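PDB 1JPD: L-Ala-D/L-Glu Epimerase from Escherichia coli, which belongs to the enolase superfamily of enzymes, joining a mandelate racemase/muconate lactonizing enzyme-type N-terminal domain to a TIM-barrel-like C-terminal domain. Local coordinates for residues H3-K8 and L37-I42; L76-L81 and C96-L101; I177-E182 and M203-L208; L223-D228 and R243-N248. One frame throughout, in Å; residues are numbered along the deposited sequence.

Overall arrangement
From the N terminus the four contacts follow in series; none nests within or crosses another. Interaction 1 brings the start of strand 6-15 back against the end of strand 29-39, closing a long hairpin of the antiparallel N-terminal sheet. Interaction 2 then closes the turn between helices 78-84 and 89-104; helix 89-104 and Leu76, just before helix 78-84, touch the first contact, the centres lying about 12 Å apart. In the barrel, interaction 3 pairs strands 175-179 and 203-205 across one beta-alpha-beta unit. Interaction 4 does the same for strands 225-227 and 246-249, its centre about 9 Å from interaction 3. Strands 203-205 and 225-227 are sheet neighbours, so the last two contacts are continuous.

Interaction 1 of 4, residues H3-K8 and L37-I42; sequences HMRTVK and LEEEGI. Residue 3 of segment 3-8 comes from a tag, linker or insertion.
Arg5 and the tag-derived His3 reach the same carboxylate, that of Glu39, just ahead of where strands 6-8 and 37-39 pair antiparallel at the edge of the three-stranded N-terminal sheet. This is the close-packed end. The side chain of Glu39 leaves with CG anti to its backbone N (chi1 177°) and bends at chi2, which brings both oxygens to segment 3-8. Arg5 NE donates to Glu39 OE2 at 2.9 Å in a salt bridge, with the oxygen in the guanidinium plane and the carboxylate turned 57° from it. Arg5 NH1 is hydrogen-bonded to Leu76 O, so NE and NH1 have acceptors on different parts of the fold. Val7 CG2 and Leu37 CD2 lie side by side at 3.7 Å on the face that helices 69-73 and 89-104 cover. The other face is loose and open to solvent. Thr6 and Glu38, a hydrogen-bonded pair, point there together; Thr6 N donates to Glu38 O at 3.3 Å, and the return bond from Glu38 N is weak. On the other oxygen of the Glu39 carboxylate, His3 ND1 donates to OE1 in a bond bent at the hydrogen (135°), with OE1 tilted from the ring plane.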
loop_
_atom_site.group_PDB
_atom_site.type_symbol
_atom_site.label_atom_id
_atom_site.label_comp_id
_atom_site.label_asym_id
_atom_site.label_seq_id
_atom_site.Cartn_x
_atom_site.Cartn_y
_atom_site.Cartn_z
ATOM N N HIS A 3 27.661 16.300 -7.032
ATOM C CA HIS A 3 26.711 16.047 -5.949
ATOM C C HIS A 3 27.260 15.036 -4.937
ATOM O O HIS A 3 27.080 13.833 -5.109
ATOM C CB HIS A 3 25.391 15.504 -6.515
ATOM C CG HIS A 3 24.734 16.407 -7.515
ATOM N ND1 HIS A 3 24.161 17.613 -7.171
ATOM C CD2 HIS A 3 24.552 16.272 -8.849
ATOM C CE1 HIS A 3 23.653 18.181 -8.249
ATOM N NE2 HIS A 3 23.876 17.388 -9.282
ATOM N N MET A 4 27.928 15.519 -3.891
ATOM C CA MET A 4 28.468 14.632 -2.857
ATOM C C MET A 4 27.460 14.538 -1.702
ATOM O O MET A 4 26.876 15.544 -1.303
ATOM C CB MET A 4 29.814 15.164 -2.352
ATOM C CG MET A 4 30.951 15.069 -3.367
ATOM S SD MET A 4 31.316 13.365 -3.867
ATOM C CE MET A 4 32.312 12.777 -2.464
ATOM N N ARG A 5 27.259 13.336 -1.164
ATOM C CA ARG A 5 26.283 13.145 -0.088
ATOM C C ARG A 5 26.749 12.282 1.085
ATOM O O ARG A 5 27.691 11.502 0.969
ATOM C CB ARG A 5 25.014 12.506 -0.655
ATOM C CG ARG A 5 24.412 13.180 -1.880
ATOM C CD ARG A 5 23.507 12.198 -2.607
ATOM N NE ARG A 5 22.830 12.771 -3.767
ATOM C CZ ARG A 5 22.366 12.045 -4.781
ATOM N NH1 ARG A 5 22.518 10.727 -4.768
ATOM N NH2 ARG A 5 21.752 12.633 -5.803
ATOM N N THR A 6 26.057 12.424 2.212
ATOM C CA THR A 6 26.338 11.639 3.412
ATOM C C THR A 6 25.100 10.763 3.660
ATOM O O THR A 6 23.966 11.216 3.487
ATOM C CB THR A 6 26.598 12.549 4.642
ATOM O OG1 THR A 6 25.451 13.370 4.895
ATOM C CG2 THR A 6 27.809 13.440 4.393
ATOM N N VAL A 7 25.314 9.512 4.051
ATOM C CA VAL A 7 24.203 8.595 4.276
ATOM C C VAL A 7 24.120 8.083 5.704
ATOM O O VAL A 7 25.123 7.690 6.298
ATOM C CB VAL A 7 24.297 7.366 3.334
ATOM C CG1 VAL A 7 23.144 6.412 3.595
ATOM C CG2 VAL A 7 24.288 7.817 1.885
ATOM N N LYS A 8 22.910 8.097 6.253
ATOM C CA LYS A 8 22.669 7.600 7.600
ATOM C C LYS A 8 21.546 6.581 7.489
ATOM O O LYS A 8 20.482 6.869 6.929
ATOM C CB LYS A 8 22.250 8.731 8.542
ATOM C CG LYS A 8 23.363 9.698 8.922
ATOM C CD LYS A 8 22.805 10.879 9.709
ATOM C CE LYS A 8 23.851 11.960 9.938
ATOM N NZ LYS A 8 23.234 13.209 10.479
ATOM N N LEU A 37 19.548 11.162 3.712
ATOM C CA LEU A 37 20.571 11.613 2.767
ATOM C C LEU A 37 20.851 13.094 3.000
ATOM O O LEU A 37 19.958 13.842 3.393
ATOM C CB LEU A 37 20.101 11.407 1.321
ATOM C CG LEU A 37 19.751 9.987 0.870
ATOM C CD1 LEU A 37 19.290 10.014 -0.570
ATOM C CD2 LEU A 37 20.954 9.081 1.022
ATOM N N GLU A 38 22.086 13.519 2.756
ATOM C CA GLU A 38 22.449 14.918 2.963
ATOM C C GLU A 38 23.281 15.514 1.830
ATOM O O GLU A 38 24.472 15.232 1.705
ATOM C CB GLU A 38 23.210 15.068 4.277
ATOM C CG GLU A 38 23.621 16.493 4.605
ATOM C CD GLU A 38 22.922 17.027 5.839
ATOM O OE1 GLU A 38 22.903 16.315 6.866
ATOM O OE2 GLU A 38 22.399 18.161 5.789
ATOM N N GLU A 39 22.632 16.342 1.017
ATOM C CA GLU A 39 23.268 17.016 -0.109
ATOM C C GLU A 39 23.568 18.435 0.358
ATOM O O GLU A 39 23.018 19.417 -0.154
ATOM C CB GLU A 39 22.321 17.041 -1.314
ATOM C CG GLU A 39 22.856 17.781 -2.536
ATOM C CD GLU A 39 23.390 16.848 -3.606
ATOM O OE1 GLU A 39 23.942 17.342 -4.615
ATOM O OE2 GLU A 39 23.254 15.616 -3.446
ATOM N N GLU A 40 24.442 18.510 1.356
ATOM C CA GLU A 40 24.874 19.756 1.978
ATOM C C GLU A 40 23.742 20.663 2.463
ATOM O O GLU A 40 23.181 21.456 1.701
ATOM C CB GLU A 40 25.801 20.530 1.034
ATOM C CG GLU A 40 25.137 21.070 -0.219
ATOM C CD GLU A 40 26.129 21.602 -1.233
ATOM O OE1 GLU A 40 26.748 22.660 -0.970
ATOM O OE2 GLU A 40 26.292 20.955 -2.292
ATOM N N GLY A 41 23.417 20.538 3.746
ATOM C CA GLY A 41 22.378 21.362 4.331
ATOM C C GLY A 41 21.012 20.778 4.127
ATOM O O GLY A 41 20.208 20.726 5.053
ATOM N N ILE A 42 20.754 20.326 2.910
ATOM C CA ILE A 42 19.464 19.743 2.598
ATOM C C ILE A 42 19.466 18.259 2.930
ATOM O O ILE A 42 20.372 17.531 2.531
ATOM C CB ILE A 42 19.128 19.920 1.108
ATOM C CG1 ILE A 42 19.439 21.355 0.675
ATOM C CG2 ILE A 42 17.652 19.604 0.856
ATOM C CD1 ILE A 42 18.700 22.421 1.461
#

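Interaction 2 of 4, residues L76-L81 and C96-L101; sequences LTREEL and CALWDL
Arg78, in the first turn of helix 78-84, lies across Leu98 and Trp99 of helix 89-104, a helix-to-helix contact within the N-terminal domain. The apolar part centres on Leu98. The aliphatic stem of Arg78 runs antiparallel alongside it, with Arg78 CG 3.4 Å from Leu98 CB, and Leu81 CD2 closes on Leu98 CD1 at 4.0 Å. Aromatic interactions come next, both over one face of the indole. Arg78 CD sits squarely above the five-membered ring of Trp99, a CH-pi contact of 3.9 Å to its centroid and only 1° off the normal. The bend at chi2 sets CD there, and that at chi3 carries the guanidinium on over the six-membered ring, a cation-pi contact with CZ 4.9 Å from that centroid. The guanidinium stands nearly upright on the indole, the planes 79° apart, so NH1 leads. Trp99 NE1 is hydrogen-bonded to Thr258 OG1 of the barrel domain, which restrains the ring the arginine lies on. Polar bonds fix the helix start: Thr77 and Glu80 form a capping box, with a weak bond from Glu80 N to Thr77 OG1. In return Glu80 OE2 accepts from Thr77 OG1 at 3.1 Å and from Thr77 N at 3.3 Å.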
loop_
_atom_site.group_PDB
_atom_site.type_symbol
_atom_site.label_atom_id
_atom_site.label_comp_id
_atom_site.label_asym_id
_atom_site.label_seq_id
_atom_site.Cartn_x
_atom_site.Cartn_y
_atom_site.Cartn_z
ATOM N N LEU A 76 24.568 9.081 -6.756
ATOM C CA LEU A 76 23.637 8.148 -7.396
ATOM C C LEU A 76 22.251 8.749 -7.579
ATOM O O LEU A 76 21.566 9.033 -6.604
ATOM C CB LEU A 76 23.512 6.878 -6.558
ATOM C CG LEU A 76 22.652 5.770 -7.163
ATOM C CD1 LEU A 76 23.346 5.227 -8.403
ATOM C CD2 LEU A 76 22.438 4.663 -6.139
ATOM N N THR A 77 21.833 8.941 -8.823
ATOM C CA THR A 77 20.512 9.503 -9.078
ATOM C C THR A 77 19.459 8.409 -8.965
ATOM O O THR A 77 19.784 7.231 -8.820
ATOM C CB THR A 77 20.407 10.113 -10.488
ATOM O OG1 THR A 77 20.746 9.118 -11.461
ATOM C CG2 THR A 77 21.331 11.311 -10.628
ATOM N N ARG A 78 18.196 8.812 -9.032
ATOM C CA ARG A 78 17.087 7.877 -8.952
ATOM C C ARG A 78 17.069 6.978 -10.177
ATOM O O ARG A 78 16.776 5.786 -10.078
ATOM C CB ARG A 78 15.768 8.639 -8.856
ATOM C CG ARG A 78 15.460 9.178 -7.469
ATOM C CD ARG A 78 14.666 10.467 -7.551
ATOM N NE ARG A 78 15.511 11.563 -8.017
ATOM C CZ ARG A 78 15.054 12.725 -8.467
ATOM N NH1 ARG A 78 13.747 12.954 -8.516
ATOM N NH2 ARG A 78 15.905 13.658 -8.868
ATOM N N GLU A 79 17.386 7.541 -11.337
ATOM C CA GLU A 79 17.384 6.745 -12.555
ATOM C C GLU A 79 18.438 5.643 -12.485
ATOM O O GLU A 79 18.204 4.529 -12.953
ATOM C CB GLU A 79 17.633 7.622 -13.782
ATOM C CG GLU A 79 17.394 6.885 -15.086
ATOM C CD GLU A 79 17.984 7.601 -16.283
ATOM O OE1 GLU A 79 17.451 8.661 -16.678
ATOM O OE2 GLU A 79 18.993 7.097 -16.825
ATOM N N GLU A 80 19.589 5.951 -11.889
ATOM C CA GLU A 80 20.674 4.978 -11.765
ATOM C C GLU A 80 20.365 3.917 -10.708
ATOM O O GLU A 80 20.787 2.769 -10.829
ATOM C CB GLU A 80 21.999 5.676 -11.407
ATOM C CG GLU A 80 22.432 6.794 -12.360
ATOM C CD GLU A 80 23.792 7.388 -12.005
ATOM O OE1 GLU A 80 24.828 6.758 -12.314
ATOM O OE2 GLU A 80 23.826 8.486 -11.408
ATOM N N LEU A 81 19.623 4.304 -9.672
ATOM C CA LEU A 81 19.270 3.386 -8.588
ATOM C C LEU A 81 18.392 2.212 -9.017
ATOM O O LEU A 81 18.475 1.130 -8.438
ATOM C CB LEU A 81 18.567 4.146 -7.463
ATOM C CG LEU A 81 18.059 3.303 -6.295
ATOM C CD1 LEU A 81 19.227 2.626 -5.596
ATOM C CD2 LEU A 81 17.297 4.190 -5.332
ATOM N N CYS A 96 12.830 6.808 -2.216
ATOM C CA CYS A 96 12.054 7.842 -1.553
ATOM C C CYS A 96 12.967 8.896 -0.949
ATOM O O CYS A 96 12.657 10.082 -1.008
ATOM C CB CYS A 96 11.151 7.235 -0.477
ATOM S SG CYS A 96 9.802 6.244 -1.165
ATOM N N ALA A 97 14.088 8.476 -0.371
ATOM C CA ALA A 97 15.019 9.436 0.210
ATOM C C ALA A 97 15.531 10.387 -0.879
ATOM O O ALA A 97 15.681 11.582 -0.639
ATOM C CB ALA A 97 16.178 8.712 0.868
ATOM N N LEU A 98 15.791 9.860 -2.073
ATOM C CA LEU A 98 16.265 10.687 -3.180
ATOM C C LEU A 98 15.190 11.673 -3.651
ATOM O O LEU A 98 15.504 12.812 -4.002
ATOM C CB LEU A 98 16.707 9.816 -4.364
ATOM C CG LEU A 98 17.952 8.948 -4.168
ATOM C CD1 LEU A 98 18.205 8.121 -5.427
ATOM C CD2 LEU A 98 19.152 9.834 -3.858
ATOM N N TRP A 99 13.931 11.237 -3.676
ATOM C CA TRP A 99 12.827 12.110 -4.093
ATOM C C TRP A 99 12.663 13.252 -3.095
ATOM O O TRP A 99 12.425 14.394 -3.476
ATOM C CB TRP A 99 11.495 11.349 -4.152
ATOM C CG TRP A 99 11.227 10.615 -5.428
ATOM C CD1 TRP A 99 11.350 9.270 -5.646
ATOM C CD2 TRP A 99 10.775 11.180 -6.661
ATOM N NE1 TRP A 99 11.001 8.966 -6.939
ATOM C CE2 TRP A 99 10.646 10.120 -7.586
ATOM C CE3 TRP A 99 10.472 12.479 -7.077
ATOM C CZ2 TRP A 99 10.225 10.320 -8.901
ATOM C CZ3 TRP A 99 10.056 12.677 -8.385
ATOM C CH2 TRP A 99 9.937 11.601 -9.282
ATOM N N ASP A 100 12.777 12.925 -1.811
ATOM C CA ASP A 100 12.634 13.907 -0.749
ATOM C C ASP A 100 13.720 14.957 -0.908
ATOM O O ASP A 100 13.462 16.153 -0.793
ATOM C CB ASP A 100 12.773 13.230 0.610
ATOM C CG ASP A 100 12.226 14.072 1.735
ATOM O OD1 ASP A 100 12.802 14.022 2.841
ATOM O OD2 ASP A 100 11.211 14.769 1.514
ATOM N N LEU A 101 14.937 14.490 -1.177
ATOM C CA LEU A 101 16.089 15.356 -1.367
ATOM C C LEU A 101 15.943 16.211 -2.622
ATOM O O LEU A 101 16.277 17.393 -2.619
ATOM C CB LEU A 101 17.355 14.517 -1.485
ATOM C CG LEU A 101 18.654 15.280 -1.756
ATOM C CD1 LEU A 101 19.022 16.145 -0.553
ATOM C CD2 LEU A 101 19.755 14.277 -2.055
#

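Interaction 3 of 4, residues I177-E182 and M203-L208; sequences IVDANE and MLEQPL
Val178 and Leu204 meet obliquely on one face of their paired strands: Leu204 CD1 comes to 3.6 Å from Val178 CG1, and helix 189-198 packs against Leu204. The opposite face carries Ile177, Met203, Asp179 and Glu205. Met203 bends back at chi2 and chi3, which sets its CE 4.1 Å from Ile177 CB. Asp179 and Glu205 cross at a slant on this face, their carboxylate planes 30° apart and Asp179 OD2 3.9 Å from Glu205 OE1. Acidic side chains at these strand ends are consistent with the metal site of enolase-superfamily relatives; Glu205 OE2 is held by Asn248 ND2. Between these faces the backbones run parallel, 12° apart, as successive strands of a beta-alpha-beta unit in the barrel, with Val178 N donating to Met203 O at 2.9 Å. Past the strands, Asp179 OD1 accepts from Asn181 N in an Asx turn, and Ala180 CB packs on Pro207 CB. Glu182 and Gln206 then lie side by side, CG to CG 3.5 Å, their carboxylate and amide planes nearly perpendicular at 89°. Glu182 OE1 forms a salt bridge with Arg53 NE and OE2 is hydrogen-bonded to Ala210 N, while Gln206 NE2 donates to Leu208 O at 2.7 Å.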
loop_
_atom_site.group_PDB
_atom_site.type_symbol
_atom_site.label_atom_id
_atom_site.label_comp_id
_atom_site.label_asym_id
_atom_site.label_seq_id
_atom_site.Cartn_x
_atom_site.Cartn_y
_atom_site.Cartn_z
ATOM N N ILE A 177 -15.253 -3.009 0.204
ATOM C CA ILE A 177 -14.250 -3.767 -0.537
ATOM C C ILE A 177 -13.858 -4.905 0.402
ATOM O O ILE A 177 -13.867 -4.738 1.619
ATOM C CB ILE A 177 -13.029 -2.915 -0.948
ATOM C CG1 ILE A 177 -12.323 -2.331 0.273
ATOM C CG2 ILE A 177 -13.479 -1.791 -1.881
ATOM C CD1 ILE A 177 -11.096 -1.508 -0.105
ATOM N N VAL A 178 -13.566 -6.074 -0.158
ATOM C CA VAL A 178 -13.219 -7.244 0.645
ATOM C C VAL A 178 -11.793 -7.730 0.440
ATOM O O VAL A 178 -11.351 -7.929 -0.693
ATOM C CB VAL A 178 -14.171 -8.430 0.337
ATOM C CG1 VAL A 178 -13.566 -9.738 0.832
ATOM C CG2 VAL A 178 -15.518 -8.200 0.993
ATOM N N ASP A 179 -11.079 -7.919 1.547
ATOM C CA ASP A 179 -9.715 -8.424 1.499
ATOM C C ASP A 179 -9.769 -9.855 2.020
ATOM O O ASP A 179 -9.808 -10.083 3.226
ATOM C CB ASP A 179 -8.787 -7.583 2.383
ATOM C CG ASP A 179 -7.309 -7.910 2.162
ATOM O OD1 ASP A 179 -7.016 -8.808 1.343
ATOM O OD2 ASP A 179 -6.438 -7.271 2.798
ATOM N N ALA A 180 -9.802 -10.818 1.107
ATOM C CA ALA A 180 -9.852 -12.221 1.503
ATOM C C ALA A 180 -8.451 -12.696 1.874
ATOM O O ALA A 180 -8.255 -13.829 2.326
ATOM C CB ALA A 180 -10.433 -13.070 0.371
ATOM N N ASN A 181 -7.478 -11.818 1.652
ATOM C CA ASN A 181 -6.085 -12.070 2.003
ATOM C C ASN A 181 -5.553 -13.502 1.759
ATOM O O ASN A 181 -5.035 -14.146 2.674
ATOM C CB ASN A 181 -5.901 -11.688 3.478
ATOM C CG ASN A 181 -4.444 -11.543 3.875
ATOM O OD1 ASN A 181 -4.058 -11.950 4.977
ATOM N ND2 ASN A 181 -3.626 -10.946 2.989
ATOM N N GLU A 182 -5.681 -13.997 0.532
ATOM C CA GLU A 182 -5.199 -15.332 0.166
ATOM C C GLU A 182 -5.796 -16.526 0.929
ATOM O O GLU A 182 -5.237 -17.624 0.887
ATOM C CB GLU A 182 -3.669 -15.387 0.291
ATOM C CG GLU A 182 -2.930 -14.433 -0.620
ATOM C CD GLU A 182 -1.423 -14.609 -0.572
ATOM O OE1 GLU A 182 -0.807 -14.313 0.473
ATOM O OE2 GLU A 182 -0.848 -15.044 -1.588
ATOM N N MET A 203 -15.245 -4.228 -4.797
ATOM C CA MET A 203 -14.052 -4.961 -5.195
ATOM C C MET A 203 -13.638 -6.064 -4.219
ATOM O O MET A 203 -13.843 -5.948 -3.016
ATOM C CB MET A 203 -12.910 -3.957 -5.391
ATOM C CG MET A 203 -11.550 -4.555 -5.676
ATOM S SD MET A 203 -10.699 -5.073 -4.158
ATOM C CE MET A 203 -9.964 -3.492 -3.616
ATOM N N LEU A 204 -13.074 -7.139 -4.764
ATOM C CA LEU A 204 -12.591 -8.277 -3.985
ATOM C C LEU A 204 -11.070 -8.335 -4.162
ATOM O O LEU A 204 -10.567 -8.382 -5.289
ATOM C CB LEU A 204 -13.213 -9.576 -4.493
ATOM C CG LEU A 204 -12.589 -10.863 -3.942
ATOM C CD1 LEU A 204 -12.800 -10.955 -2.423
ATOM C CD2 LEU A 204 -13.212 -12.055 -4.652
ATOM N N GLU A 205 -10.339 -8.358 -3.053
ATOM C CA GLU A 205 -8.876 -8.352 -3.105
ATOM C C GLU A 205 -8.167 -9.676 -2.805
ATOM O O GLU A 205 -8.409 -10.308 -1.777
ATOM C CB GLU A 205 -8.375 -7.251 -2.161
ATOM C CG GLU A 205 -6.883 -7.092 -2.062
ATOM C CD GLU A 205 -6.491 -5.812 -1.329
ATOM O OE1 GLU A 205 -7.267 -5.356 -0.456
ATOM O OE2 GLU A 205 -5.403 -5.269 -1.621
ATOM N N GLN A 206 -7.299 -10.082 -3.727
ATOM C CA GLN A 206 -6.483 -11.297 -3.611
ATOM C C GLN A 206 -7.108 -12.459 -2.845
ATOM O O GLN A 206 -6.631 -12.833 -1.777
ATOM C CB GLN A 206 -5.141 -10.946 -2.958
ATOM C CG GLN A 206 -4.097 -12.062 -2.941
ATOM C CD GLN A 206 -3.245 -12.105 -4.202
ATOM O OE1 GLN A 206 -2.930 -11.066 -4.794
ATOM N NE2 GLN A 206 -2.848 -13.307 -4.607
ATOM N N PRO A 207 -8.172 -13.062 -3.390
ATOM C CA PRO A 207 -8.829 -14.185 -2.724
ATOM C C PRO A 207 -7.992 -15.460 -2.708
ATOM O O PRO A 207 -8.120 -16.284 -1.795
ATOM C CB PRO A 207 -10.107 -14.354 -3.531
ATOM C CG PRO A 207 -9.660 -13.991 -4.898
ATOM C CD PRO A 207 -8.866 -12.732 -4.643
ATOM N N LEU A 208 -7.139 -15.631 -3.712
ATOM C CA LEU A 208 -6.306 -16.834 -3.781
ATOM C C LEU A 208 -4.815 -16.561 -3.568
ATOM O O LEU A 208 -4.344 -15.442 -3.763
ATOM C CB LEU A 208 -6.500 -17.537 -5.133
ATOM C CG LEU A 208 -7.925 -17.932 -5.536
ATOM C CD1 LEU A 208 -7.879 -18.647 -6.879
ATOM C CD2 LEU A 208 -8.543 -18.827 -4.485
#

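Interaction 4 of 4, residues L223-D228 and R243-N248; sequences LPICAD and RYEMVN
Ile225 O is gripped by two backbone donors of segment 243-248: Glu245 N at 2.9 Å and, weakly, Met246 N at 3.3 Å. The link between Ile225 and Glu245 is made a second time, because Glu245 folds back through its bend at chi2 (77°) and lays OE2 against Ile225 N at 2.8 Å, nearly in line with its C-O bond. That oxygen also takes a hydrogen bond from His221 ND1, so it has two donors. Beyond this clasp the strands pair in parallel register, Ala227 N donating to Met246 O at 2.7 Å and Asn248 N to Ala227 O at 2.7 Å. On the face of Ala227 and Val247, the ring of Tyr244, from the loop before the strand, covers Ala227. The tyrosine CG lies anti to its own carbonyl carbon (chi1 -58°), which turns the ring over the neighbouring strand. Ala227 CB sits 3.6 Å from the ring centroid, a CH-pi contact over the face, while Ile225 CG2 meets Tyr244 CD2 crosswise and Ile225 O lies at the ring edge. The phenol reaches Asp213 OD1, which fixes the far end of the ring. On the other face Cys226 SG packs on Met246 CG, with Met203 beside both. At the strand ends Asp228 and Asn248 point the same way, carboxylate and amide stacked with planes 10° apart and Asp228 OD1 4.0 Å from Asn248 CG. Lys253 NZ forms a salt bridge with Asp228. Such a polar cluster, which Glu205 joins as partner of Asn248, at the C-terminal ends of adjacent parallel strands is where enolase-superfamily TIM barrels place their active site.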
loop_
_atom_site.group_PDB
_atom_site.type_symbol
_atom_site.label_atom_id
_atom_site.label_comp_id
_atom_site.label_asym_id
_atom_site.label_seq_id
_atom_site.Cartn_x
_atom_site.Cartn_y
_atom_site.Cartn_z
ATOM N N LEU A 223 -17.404 -9.036 -10.128
ATOM C CA LEU A 223 -16.976 -7.757 -9.555
ATOM C C LEU A 223 -15.490 -7.662 -9.804
ATOM O O LEU A 223 -14.828 -8.672 -10.050
ATOM C CB LEU A 223 -17.243 -7.668 -8.046
ATOM C CG LEU A 223 -16.343 -8.432 -7.069
ATOM C CD1 LEU A 223 -16.654 -7.989 -5.642
ATOM C CD2 LEU A 223 -16.552 -9.924 -7.226
ATOM N N PRO A 224 -14.942 -6.447 -9.762
ATOM C CA PRO A 224 -13.505 -6.313 -9.996
ATOM C C PRO A 224 -12.756 -7.114 -8.933
ATOM O O PRO A 224 -13.153 -7.125 -7.758
ATOM C CB PRO A 224 -13.268 -4.809 -9.850
ATOM C CG PRO A 224 -14.617 -4.199 -10.165
ATOM C CD PRO A 224 -15.561 -5.143 -9.478
ATOM N N ILE A 225 -11.691 -7.796 -9.343
ATOM C CA ILE A 225 -10.886 -8.577 -8.412
ATOM C C ILE A 225 -9.473 -7.996 -8.445
ATOM O O ILE A 225 -8.850 -7.918 -9.505
ATOM C CB ILE A 225 -10.906 -10.087 -8.788
ATOM C CG1 ILE A 225 -12.343 -10.616 -8.679
ATOM C CG2 ILE A 225 -9.992 -10.878 -7.855
ATOM C CD1 ILE A 225 -12.482 -12.126 -8.788
ATOM N N CYS A 226 -8.978 -7.577 -7.282
ATOM C CA CYS A 226 -7.658 -6.933 -7.182
ATOM C C CYS A 226 -6.469 -7.790 -6.765
ATOM O O CYS A 226 -6.566 -8.631 -5.872
ATOM C CB CYS A 226 -7.737 -5.734 -6.226
ATOM S SG CYS A 226 -6.304 -4.630 -6.286
ATOM N N ALA A 227 -5.336 -7.541 -7.412
ATOM C CA ALA A 227 -4.103 -8.255 -7.112
ATOM C C ALA A 227 -3.348 -7.478 -6.043
ATOM O O ALA A 227 -3.221 -6.250 -6.129
ATOM C CB ALA A 227 -3.245 -8.379 -8.366
ATOM N N ASP A 228 -2.865 -8.196 -5.031
ATOM C CA ASP A 228 -2.103 -7.591 -3.945
ATOM C C ASP A 228 -0.745 -8.282 -3.883
ATOM O O ASP A 228 0.242 -7.764 -4.397
ATOM C CB ASP A 228 -2.838 -7.762 -2.615
ATOM C CG ASP A 228 -2.185 -6.984 -1.479
ATOM O OD1 ASP A 228 -1.167 -6.296 -1.726
ATOM O OD2 ASP A 228 -2.702 -7.063 -0.340
ATOM N N ARG A 243 -6.513 -12.353 -15.000
ATOM C CA ARG A 243 -6.767 -12.897 -13.669
ATOM C C ARG A 243 -7.267 -11.816 -12.720
ATOM O O ARG A 243 -8.006 -12.111 -11.783
ATOM C CB ARG A 243 -5.507 -13.557 -13.097
ATOM C CG ARG A 243 -5.091 -14.786 -13.870
ATOM C CD ARG A 243 -3.987 -15.575 -13.198
ATOM N NE ARG A 243 -3.580 -16.690 -14.049
ATOM C CZ ARG A 243 -2.649 -17.585 -13.740
ATOM N NH1 ARG A 243 -2.003 -17.517 -12.582
ATOM N NH2 ARG A 243 -2.360 -18.550 -14.601
ATOM N N TYR A 244 -6.882 -10.568 -12.984
ATOM C CA TYR A 244 -7.283 -9.449 -12.146
ATOM C C TYR A 244 -7.702 -8.196 -12.935
ATOM O O TYR A 244 -7.184 -7.917 -14.019
ATOM C CB TYR A 244 -6.136 -9.072 -11.193
ATOM C CG TYR A 244 -5.658 -10.185 -10.281
ATOM C CD1 TYR A 244 -4.684 -11.093 -10.695
ATOM C CD2 TYR A 244 -6.184 -10.330 -9.007
ATOM C CE1 TYR A 244 -4.247 -12.120 -9.854
ATOM C CE2 TYR A 244 -5.756 -11.350 -8.161
ATOM C CZ TYR A 244 -4.790 -12.241 -8.587
ATOM O OH TYR A 244 -4.379 -13.245 -7.738
ATOM N N GLU A 245 -8.635 -7.435 -12.375
ATOM C CA GLU A 245 -9.088 -6.213 -13.010
ATOM C C GLU A 245 -8.340 -5.030 -12.416
ATOM O O GLU A 245 -8.163 -4.003 -13.072
ATOM C CB GLU A 245 -10.591 -6.016 -12.796
ATOM C CG GLU A 245 -11.461 -6.859 -13.702
ATOM C CD GLU A 245 -11.559 -8.306 -13.266
ATOM O OE1 GLU A 245 -11.717 -9.173 -14.152
ATOM O OE2 GLU A 245 -11.499 -8.579 -12.043
ATOM N N MET A 246 -7.881 -5.193 -11.175
ATOM C CA MET A 246 -7.175 -4.131 -10.449
ATOM C C MET A 246 -5.869 -4.607 -9.800
ATOM O O MET A 246 -5.719 -5.788 -9.481
ATOM C CB MET A 246 -8.109 -3.575 -9.364
ATOM C CG MET A 246 -7.580 -2.399 -8.562
ATOM S SD MET A 246 -8.772 -1.959 -7.264
ATOM C CE MET A 246 -10.143 -1.346 -8.287
ATOM N N VAL A 247 -4.928 -3.685 -9.612
ATOM C CA VAL A 247 -3.659 -4.007 -8.968
ATOM C C VAL A 247 -3.496 -3.096 -7.762
ATOM O O VAL A 247 -3.825 -1.915 -7.828
ATOM C CB VAL A 247 -2.449 -3.794 -9.915
ATOM C CG1 VAL A 247 -2.567 -4.695 -11.129
ATOM C CG2 VAL A 247 -2.364 -2.340 -10.341
ATOM N N ASN A 248 -3.015 -3.645 -6.653
ATOM C CA ASN A 248 -2.800 -2.856 -5.442
ATOM C C ASN A 248 -1.326 -2.436 -5.417
ATOM O O ASN A 248 -0.441 -3.265 -5.201
ATOM C CB ASN A 248 -3.127 -3.702 -4.208
ATOM C CG ASN A 248 -2.968 -2.934 -2.907
ATOM O OD1 ASN A 248 -2.013 -2.179 -2.731
ATOM N ND2 ASN A 248 -3.893 -3.141 -1.981
#